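Local coordinates for DUF1611 domain-containing protein (Anabaena variabilis, PDB 2OBN) that is of unknown function but couples a Rossmann-like domain to a P-loop NTPase-like domain, consistent with nucleotide binding, at residues I12-H15 with E16-G20; W175-L179 with R180-S184; A205-V208 with D209-A212. The protein carries 2 engineered substitutions. All blocks are in the same frame, centred on the assembly; numbering follows the deposited sequence.

Interaction 1. Residues I12-H15 with E16-G20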
ATOM      1  N   ILE B  12     -30.605   3.886   2.797  1.00 37.57           N
ATOM      2  CA  ILE B  12     -29.233   4.289   3.091  1.00 37.38           C
ATOM      3  C   ILE B  12     -29.159   4.864   4.502  1.00 37.79           C
ATOM      4  O   ILE B  12     -29.873   5.822   4.818  1.00 37.48           O
ATOM      5  CB  ILE B  12     -28.717   5.350   2.102  1.00 36.80           C
ATOM      6  CG1 ILE B  12     -28.864   4.842   0.674  1.00 37.23           C
ATOM      7  CG2 ILE B  12     -27.250   5.726   2.423  1.00 36.64           C
ATOM      8  CD1 ILE B  12     -28.419   5.833  -0.338  1.00 42.81           C
ATOM      9  N   LEU B  13     -28.317   4.260   5.346  1.00 38.62           N
ATOM     10  CA  LEU B  13     -28.093   4.764   6.699  1.00 39.77           C
ATOM     11  C   LEU B  13     -27.229   5.995   6.472  1.00 39.48           C
ATOM     12  O   LEU B  13     -26.111   5.873   5.971  1.00 40.24           O
ATOM     13  CB  LEU B  13     -27.359   3.740   7.573  1.00 39.52           C
ATOM     14  CG  LEU B  13     -27.192   4.129   9.050  1.00 41.41           C
ATOM     15  CD1 LEU B  13     -28.556   4.140   9.756  1.00 39.18           C
ATOM     16  CD2 LEU B  13     -26.224   3.193   9.772  1.00 40.10           C
ATOM     17  N   LEU B  14     -27.745   7.172   6.807  1.00 39.02           N
ATOM     18  CA  LEU B  14     -27.030   8.407   6.508  1.00 40.56           C
ATOM     19  C   LEU B  14     -27.176   9.468   7.606  1.00 39.54           C
ATOM     20  O   LEU B  14     -27.196  10.661   7.295  1.00 40.07           O
ATOM     21  CB  LEU B  14     -27.517   8.936   5.137  1.00 40.75           C
ATOM     22  CG  LEU B  14     -26.748   9.986   4.303  1.00 43.86           C
ATOM     23  CD1 LEU B  14     -25.269   9.696   4.123  1.00 43.08           C
ATOM     24  CD2 LEU B  14     -27.401  10.119   2.936  1.00 43.76           C
ATOM     25  N   HIS B  15     -27.237   9.035   8.874  1.00 38.52           N
ATOM     26  CA  HIS B  15     -27.369   9.961  10.016  1.00 39.57           C
ATOM     27  C   HIS B  15     -26.223  10.949  10.075  1.00 40.02           C
ATOM     28  O   HIS B  15     -25.064  10.537  10.158  1.00 39.83           O
ATOM     29  CB  HIS B  15     -27.401   9.241  11.374  1.00 39.31           C
ATOM     30  CG  HIS B  15     -28.598   8.373  11.583  1.00 38.60           C
ATOM     31  ND1 HIS B  15     -29.871   8.878  11.705  1.00 33.67           N
ATOM     32  CD2 HIS B  15     -28.708   7.033  11.733  1.00 39.04           C
ATOM     33  CE1 HIS B  15     -30.719   7.884  11.892  1.00 38.26           C
ATOM     34  NE2 HIS B  15     -30.037   6.753  11.910  1.00 35.43           N
ATOM     35  N   GLU B  16     -26.560  12.243  10.055  1.00 40.74           N
ATOM     36  CA  GLU B  16     -25.576  13.346  10.093  1.00 41.82           C
ATOM     37  C   GLU B  16     -24.729  13.515   8.822  1.00 41.86           C
ATOM     38  O   GLU B  16     -23.943  14.450   8.749  1.00 42.72           O
ATOM     39  CB  GLU B  16     -24.639  13.233  11.301  1.00 41.06           C
ATOM     40  CG  GLU B  16     -25.359  13.111  12.629  1.00 42.07           C
ATOM     41  CD  GLU B  16     -24.409  13.178  13.816  1.00 43.30           C
ATOM     42  OE1 GLU B  16     -23.385  12.448  13.822  1.00 43.47           O
ATOM     43  OE2 GLU B  16     -24.708  13.964  14.749  1.00 44.66           O
ATOM     44  N   GLY B  17     -24.897  12.643   7.826  1.00 41.53           N
ATOM     45  CA  GLY B  17     -24.134  12.730   6.597  1.00 40.96           C
ATOM     46  C   GLY B  17     -24.827  13.361   5.397  1.00 41.10           C
ATOM     47  O   GLY B  17     -24.160  13.605   4.394  1.00 43.65           O
ATOM     48  N   THR B  18     -26.136  13.608   5.452  1.00 39.37           N
ATOM     49  CA  THR B  18     -26.809  14.189   4.289  1.00 40.39           C
ATOM     50  C   THR B  18     -26.302  15.598   4.021  1.00 40.60           C
ATOM     51  O   THR B  18     -25.974  15.920   2.889  1.00 40.72           O
ATOM     52  CB  THR B  18     -28.353  14.203   4.396  1.00 40.13           C
ATOM     53  OG1 THR B  18     -28.836  12.910   4.792  1.00 40.63           O
ATOM     54  CG2 THR B  18     -28.980  14.582   3.048  1.00 39.52           C
ATOM     55  N   THR B  19     -26.255  16.427   5.062  1.00 42.49           N
ATOM     56  CA  THR B  19     -25.745  17.804   4.967  1.00 42.98           C
ATOM     57  C   THR B  19     -24.448  18.021   5.749  1.00 42.87           C
ATOM     58  O   THR B  19     -23.903  19.130   5.743  1.00 42.74           O
ATOM     59  CB  THR B  19     -26.783  18.844   5.463  1.00 43.06           C
ATOM     60  OG1 THR B  19     -27.135  18.576   6.831  1.00 44.06           O
ATOM     61  CG2 THR B  19     -28.021  18.816   4.593  1.00 43.97           C
ATOM     62  N   GLY B  20     -23.959  16.980   6.417  1.00 42.88           N
ATOM     63  CA  GLY B  20     -22.730  17.068   7.189  1.00 43.61           C
ATOM     64  C   GLY B  20     -21.542  16.661   6.346  1.00 44.38           C
ATOM     65  O   GLY B  20     -21.585  16.768   5.116  1.00 44.62           O
TER
HETATM   66  O   HOH W   1     -23.995   9.813  12.531  1.00 44.82           O
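Leu14 and Thr18 meet at about a right angle: the leucine CG and Thr18 OG1 lie 3.6 Å apart, and CD2 is equally near that hydroxyl. With CG anti to the backbone N (chi1 -163°), Leu14 also brings CD1 to 3.9 Å from the carbonyl carbon of Gly17, a close approach made easier because that residue has no side chain. The backbone between them closes into a turn. Gly17 N donates to Leu14 O over 3.1 Å, with the donor well above the carbonyl plane, and the angles of His15 and Glu16 make this a type II beta turn, Glu16 taking the positive phi of 70°. On the far side of the turn, water 1 bridges His15 O (2.7 Å) and Glu16 OE1 (3.0 Å).

A second shell positions these groups. Asp42 receives Glu16 N on OD1 and is hydrogen-bonded to Thr18 OG1 through OD2, so one carboxylate ties the turn, at Glu16, to the residue that follows it. Both ring nitrogens of His15 are engaged, ND1 with Arg43 N and NE2 with Glu95, which fixes the ring's rotation. The turn leaves strand 10-13 at its carboxyl end, next to the end of strand 37-41, where a Rossmann-like sheet of order 3-2-1-4-5-6 places the loop following its first strand.

Interaction 2. Residues W175-L179 with R180-S184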
ATOM      1  N   TRP B 175     -18.656   7.901 -19.542  1.00 37.39           N
ATOM      2  CA  TRP B 175     -19.914   8.183 -20.228  1.00 38.54           C
ATOM      3  C   TRP B 175     -19.692   8.917 -21.557  1.00 37.52           C
ATOM      4  O   TRP B 175     -20.409   8.656 -22.522  1.00 35.88           O
ATOM      5  CB  TRP B 175     -20.889   8.926 -19.320  1.00 40.29           C
ATOM      6  CG  TRP B 175     -21.260   8.128 -18.106  1.00 41.70           C
ATOM      7  CD1 TRP B 175     -21.499   6.784 -18.058  1.00 43.52           C
ATOM      8  CD2 TRP B 175     -21.491   8.621 -16.791  1.00 40.24           C
ATOM      9  NE1 TRP B 175     -21.821   6.406 -16.789  1.00 42.26           N
ATOM     10  CE2 TRP B 175     -21.839   7.512 -15.988  1.00 39.90           C
ATOM     11  CE3 TRP B 175     -21.438   9.890 -16.206  1.00 42.76           C
ATOM     12  CZ2 TRP B 175     -22.127   7.628 -14.634  1.00 38.63           C
ATOM     13  CZ3 TRP B 175     -21.727  10.007 -14.860  1.00 43.63           C
ATOM     14  CH2 TRP B 175     -22.071   8.880 -14.089  1.00 41.26           C
ATOM     15  N   ALA B 176     -18.683   9.791 -21.612  1.00 36.37           N
ATOM     16  CA  ALA B 176     -18.360  10.528 -22.848  1.00 37.01           C
ATOM     17  C   ALA B 176     -17.802   9.593 -23.911  1.00 37.41           C
ATOM     18  O   ALA B 176     -18.170   9.703 -25.077  1.00 38.68           O
ATOM     19  CB  ALA B 176     -17.371  11.643 -22.581  1.00 35.89           C
ATOM     20  N   ALA B 177     -16.905   8.693 -23.515  1.00 37.01           N
ATOM     21  CA  ALA B 177     -16.357   7.706 -24.458  1.00 38.35           C
ATOM     22  C   ALA B 177     -17.449   6.781 -25.005  1.00 38.30           C
ATOM     23  O   ALA B 177     -17.418   6.408 -26.184  1.00 38.31           O
ATOM     24  CB  ALA B 177     -15.278   6.897 -23.804  1.00 37.83           C
ATOM     25  N   LYS B 178     -18.392   6.396 -24.143  1.00 39.23           N
ATOM     26  CA  LYS B 178     -19.517   5.532 -24.546  1.00 40.07           C
ATOM     27  C   LYS B 178     -20.435   6.252 -25.537  1.00 37.91           C
ATOM     28  O   LYS B 178     -20.917   5.663 -26.527  1.00 36.87           O
ATOM     29  CB  LYS B 178     -20.344   5.102 -23.320  1.00 40.23           C
ATOM     30  CG  LYS B 178     -21.435   4.095 -23.666  1.00 44.00           C
ATOM     31  CD  LYS B 178     -22.276   3.648 -22.479  1.00 45.31           C
ATOM     32  CE  LYS B 178     -23.329   2.639 -22.977  1.00 54.05           C
ATOM     33  NZ  LYS B 178     -24.285   2.163 -21.933  1.00 55.35           N
ATOM     34  N   LEU B 179     -20.692   7.520 -25.249  1.00 36.28           N
ATOM     35  CA  LEU B 179     -21.568   8.341 -26.076  1.00 38.25           C
ATOM     36  C   LEU B 179     -21.013   8.479 -27.483  1.00 37.81           C
ATOM     37  O   LEU B 179     -21.774   8.524 -28.467  1.00 36.11           O
ATOM     38  CB  LEU B 179     -21.768   9.730 -25.441  1.00 37.63           C
ATOM     39  CG  LEU B 179     -22.784  10.660 -26.110  1.00 42.22           C
ATOM     40  CD1 LEU B 179     -24.202  10.124 -26.052  1.00 42.42           C
ATOM     41  CD2 LEU B 179     -22.739  12.000 -25.442  1.00 43.70           C
ATOM     42  N   ARG B 180     -19.687   8.521 -27.574  1.00 37.48           N
ATOM     43  CA  ARG B 180     -19.016   8.688 -28.854  1.00 37.73           C
ATOM     44  C   ARG B 180     -18.689   7.403 -29.595  1.00 36.95           C
ATOM     45  O   ARG B 180     -18.024   7.452 -30.627  1.00 35.08           O
ATOM     46  CB  ARG B 180     -17.817   9.619 -28.689  1.00 38.61           C
ATOM     47  CG  ARG B 180     -18.315  11.048 -28.455  1.00 41.53           C
ATOM     48  CD  ARG B 180     -17.250  11.958 -27.977  1.00 47.50           C
ATOM     49  NE  ARG B 180     -16.124  12.053 -28.894  1.00 51.94           N
ATOM     50  CZ  ARG B 180     -15.023  12.761 -28.644  1.00 49.98           C
ATOM     51  NH1 ARG B 180     -14.903  13.443 -27.504  1.00 51.90           N
ATOM     52  NH2 ARG B 180     -14.051  12.789 -29.539  1.00 47.97           N
ATOM     53  N   GLY B 181     -19.159   6.267 -29.078  1.00 37.05           N
ATOM     54  CA  GLY B 181     -19.037   4.992 -29.773  1.00 36.71           C
ATOM     55  C   GLY B 181     -17.915   4.069 -29.412  1.00 36.94           C
ATOM     56  O   GLY B 181     -17.736   3.043 -30.066  1.00 37.62           O
ATOM     57  N   TRP B 182     -17.143   4.428 -28.401  1.00 39.25           N
ATOM     58  CA  TRP B 182     -16.078   3.567 -27.932  1.00 40.82           C
ATOM     59  C   TRP B 182     -16.620   2.515 -26.968  1.00 39.91           C
ATOM     60  O   TRP B 182     -17.589   2.758 -26.238  1.00 39.24           O
ATOM     61  CB  TRP B 182     -14.986   4.367 -27.217  1.00 43.52           C
ATOM     62  CG  TRP B 182     -13.992   5.013 -28.124  1.00 45.53           C
ATOM     63  CD1 TRP B 182     -13.003   4.391 -28.805  1.00 48.49           C
ATOM     64  CD2 TRP B 182     -13.851   6.406 -28.403  1.00 48.51           C
ATOM     65  NE1 TRP B 182     -12.261   5.297 -29.515  1.00 49.65           N
ATOM     66  CE2 TRP B 182     -12.759   6.547 -29.283  1.00 49.35           C
ATOM     67  CE3 TRP B 182     -14.533   7.546 -27.996  1.00 47.90           C
ATOM     68  CZ2 TRP B 182     -12.343   7.788 -29.777  1.00 48.60           C
ATOM     69  CZ3 TRP B 182     -14.114   8.781 -28.484  1.00 49.45           C
ATOM     70  CH2 TRP B 182     -13.029   8.888 -29.363  1.00 47.65           C
ATOM     71  N   ARG B 183     -16.011   1.335 -27.001  1.00 38.60           N
ATOM     72  CA  ARG B 183     -16.312   0.298 -26.024  1.00 37.97           C
ATOM     73  C   ARG B 183     -15.522   0.703 -24.787  1.00 37.40           C
ATOM     74  O   ARG B 183     -14.309   0.523 -24.748  1.00 36.49           O
ATOM     75  CB  ARG B 183     -15.880  -1.067 -26.523  1.00 37.64           C
ATOM     76  CG  ARG B 183     -16.726  -1.575 -27.687  1.00 41.81           C
ATOM     77  CD  ARG B 183     -16.255  -2.948 -28.117  1.00 44.82           C
ATOM     78  NE  ARG B 183     -16.079  -3.752 -26.912  1.00 48.85           N
ATOM     79  CZ  ARG B 183     -17.046  -4.435 -26.297  1.00 51.56           C
ATOM     80  NH1 ARG B 183     -18.277  -4.490 -26.796  1.00 55.79           N
ATOM     81  NH2 ARG B 183     -16.772  -5.105 -25.185  1.00 46.33           N
ATOM     82  N   SER B 184     -16.225   1.264 -23.799  1.00 37.11           N
ATOM     83  CA  SER B 184     -15.631   1.825 -22.583  1.00 36.63           C
ATOM     84  C   SER B 184     -16.041   1.066 -21.322  1.00 36.24           C
ATOM     85  O   SER B 184     -17.183   0.594 -21.212  1.00 34.89           O
ATOM     86  CB  SER B 184     -16.083   3.296 -22.456  1.00 36.31           C
ATOM     87  OG  SER B 184     -15.520   3.946 -21.331  1.00 36.28           O
TER
HETATM   88  O   HOH W   2     -20.291   3.226 -26.930  1.00 43.95           O
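Trp182 turns the edge of its indole toward Ala177, whose carbonyl O lies in the ring plane, 3.6 Å from CE3. Its CB meets the same oxygen at 3.3 Å, and CG, anti to the carbonyl carbon (chi1 -82°), lays the six-membered ring across the flank of the last turn. From the other direction Ser184 points at Ala177, its CB and OG both 3.9 Å from the alanine CB. Arg180 follows a third course: CB, CG and CD pass alongside Ala176 O before a bend at chi3 takes the guanidinium away to salt bridges with Asp340 and Asp344.

A Schellman motif ends the helix here. Trp182 N donates to Ala177 O over 3.0 Å and Gly181 N to Lys178 O over 3.2 Å, while Arg180 N still makes a helical bond to Ala176 O. Gly181 is the C-prime residue, and its phi of 97° turns the chain out of the helix. Water 2 donates to both Lys178 O and Trp182 O.

The cap ends helix 166-179 and delivers the chain to strand 184-187. Helix 340-347 packs on Ala176, Arg180 and Trp182, and strand 228-231 on Ala177 and Ser184, where Ser184 OG is hydrogen-bonded to His174 ND1 on helix 166-179.

Interaction 3. Residues A205-V208 with D209-A212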
ATOM      1  N   ALA B 205      -8.125  -1.336   1.492  1.00 37.18           N
ATOM      2  CA  ALA B 205      -8.228  -2.436   2.443  1.00 36.23           C
ATOM      3  C   ALA B 205      -7.391  -3.645   2.013  1.00 36.35           C
ATOM      4  O   ALA B 205      -7.420  -4.683   2.683  1.00 34.89           O
ATOM      5  CB  ALA B 205      -9.673  -2.844   2.587  1.00 35.99           C
ATOM      6  N   VAL B 206      -6.689  -3.543   0.878  1.00 36.66           N
ATOM      7  CA  VAL B 206      -5.825  -4.635   0.412  1.00 35.59           C
ATOM      8  C   VAL B 206      -4.458  -4.509   1.096  1.00 36.19           C
ATOM      9  O   VAL B 206      -3.968  -3.391   1.336  1.00 34.98           O
ATOM     10  CB  VAL B 206      -5.643  -4.615  -1.126  1.00 36.34           C
ATOM     11  CG1 VAL B 206      -4.668  -5.722  -1.586  1.00 37.43           C
ATOM     12  CG2 VAL B 206      -6.987  -4.784  -1.830  1.00 36.73           C
ATOM     13  N   ARG B 207      -3.845  -5.648   1.424  1.00 36.57           N
ATOM     14  CA  ARG B 207      -2.513  -5.634   2.042  1.00 36.31           C
ATOM     15  C   ARG B 207      -1.517  -5.059   1.046  1.00 35.87           C
ATOM     16  O   ARG B 207      -1.643  -5.289  -0.161  1.00 33.92           O
ATOM     17  CB  ARG B 207      -2.078  -7.044   2.458  1.00 34.89           C
ATOM     18  CG  ARG B 207      -2.852  -7.611   3.638  1.00 33.66           C
ATOM     19  CD  ARG B 207      -2.598  -9.099   3.798  1.00 36.63           C
ATOM     20  NE  ARG B 207      -3.299  -9.885   2.784  1.00 37.50           N
ATOM     21  CZ  ARG B 207      -3.280 -11.216   2.703  1.00 39.97           C
ATOM     22  NH1 ARG B 207      -2.573 -11.946   3.550  1.00 41.28           N
ATOM     23  NH2 ARG B 207      -3.963 -11.830   1.751  1.00 43.08           N
ATOM     24  N   VAL B 208      -0.526  -4.337   1.568  1.00 35.44           N
ATOM     25  CA  VAL B 208       0.481  -3.653   0.740  1.00 35.40           C
ATOM     26  C   VAL B 208       1.099  -4.562  -0.333  1.00 34.87           C
ATOM     27  O   VAL B 208       1.125  -4.195  -1.513  1.00 37.27           O
ATOM     28  CB  VAL B 208       1.549  -2.966   1.639  1.00 34.45           C
ATOM     29  CG1 VAL B 208       2.836  -2.625   0.886  1.00 37.70           C
ATOM     30  CG2 VAL B 208       0.972  -1.719   2.284  1.00 34.27           C
ATOM     31  N   ASP B 209       1.536  -5.743   0.074  1.00 33.89           N
ATOM     32  CA  ASP B 209       2.191  -6.717  -0.807  1.00 35.31           C
ATOM     33  C   ASP B 209       1.353  -7.063  -2.053  1.00 35.87           C
ATOM     34  O   ASP B 209       1.900  -7.306  -3.138  1.00 36.56           O
ATOM     35  CB  ASP B 209       2.428  -8.034  -0.033  1.00 34.95           C
ATOM     36  CG  ASP B 209       3.775  -8.677  -0.308  1.00 38.32           C
ATOM     37  OD1 ASP B 209       4.649  -8.070  -0.955  1.00 44.88           O
ATOM     38  OD2 ASP B 209       3.989  -9.797   0.201  1.00 39.29           O
ATOM     39  N   PHE B 210       0.032  -7.100  -1.892  1.00 35.24           N
ATOM     40  CA  PHE B 210      -0.866  -7.517  -2.979  1.00 36.17           C
ATOM     41  C   PHE B 210      -1.649  -6.394  -3.658  1.00 36.12           C
ATOM     42  O   PHE B 210      -2.465  -6.669  -4.556  1.00 37.07           O
ATOM     43  CB  PHE B 210      -1.837  -8.559  -2.437  1.00 35.10           C
ATOM     44  CG  PHE B 210      -1.153  -9.761  -1.840  1.00 36.17           C
ATOM     45  CD1 PHE B 210      -0.410 -10.621  -2.648  1.00 37.26           C
ATOM     46  CD2 PHE B 210      -1.260 -10.042  -0.481  1.00 35.03           C
ATOM     47  CE1 PHE B 210       0.216 -11.741  -2.121  1.00 36.23           C
ATOM     48  CE2 PHE B 210      -0.647 -11.182   0.057  1.00 36.54           C
ATOM     49  CZ  PHE B 210       0.099 -12.028  -0.768  1.00 36.01           C
ATOM     50  N   ALA B 211      -1.376  -5.152  -3.259  1.00 34.62           N
ATOM     51  CA  ALA B 211      -2.116  -3.992  -3.741  1.00 35.90           C
ATOM     52  C   ALA B 211      -2.023  -3.806  -5.249  1.00 36.11           C
ATOM     53  O   ALA B 211      -3.047  -3.670  -5.919  1.00 35.55           O
ATOM     54  CB  ALA B 211      -1.662  -2.707  -2.999  1.00 34.04           C
ATOM     55  N   ALA B 212      -0.795  -3.792  -5.771  1.00 36.65           N
ATOM     56  CA  ALA B 212      -0.585  -3.635  -7.204  1.00 37.11           C
ATOM     57  C   ALA B 212      -1.202  -4.807  -7.956  1.00 35.23           C
ATOM     58  O   ALA B 212      -1.775  -4.631  -9.037  1.00 36.83           O
ATOM     59  CB  ALA B 212       0.910  -3.526  -7.511  1.00 38.04           C
TER
HETATM   60  O   HOH W   3       1.748  -3.778  -4.209  1.00 24.83           O
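Arg207 spreads its guanidinium beside the ring of Phe210, with CE2 lying over the centre of one guanidinium face, 3.7 Å from CZ. The pair spans the amino-terminal part of helix 208-222 in the P-loop domain, one partner on the lead-in and the other on the helix. The two side chains run alongside each other in a common direction, yet their planes are 55° apart, so this is an oblique overlap and not a parallel stack. A bend at chi3 (-75°) turns the arginine's end alongside the ring. Its NH2 forms a salt bridge with Glu136 and NH1 a hydrogen bond to a bound tetraethylene glycol, probably left from crystallisation, so the group is held from several directions.

Val206 brings CG1 to 3.7 Å from Phe210 C and from Ala211 N, against the backbone of the turn. The second subunit adjoins this surface: its His111 is hydrogen-bonded to Asp209 OD2 and its ring meets that of Phe210, while Val208 and Ala211 pack on Ala211 and Val208 of that subunit.

Two i to i+3 bonds run along the backbone here. Phe210 N reaches Arg207 O over 3.0 Å, and Ala211 N donates to Val208 O at a nearly straight 164°. One residue further on, Ala212 N donates to water 3, 3.0 Å from its oxygen.

All three contacts illustrate how a change of direction is closed locally: a strand end in interaction 1, a helix end in interaction 2 and the approach to a helix in interaction 3, each using an N-H to a carbonyl three residues back. They are well separated, with centres 30 to 33 Å apart and no touch between any two. Interactions 1 and 2 lie on opposite sides of the chain's centre, the first in the Rossmann-like part, while interactions 2 and 3 share the P-loop domain, their nearest atoms about 20 Å apart. Interaction 3 alone meets the second subunit, and the side chain of Arg207 comes within about 3 Å of the tetraethylene glycol, probably a crystallisation additive.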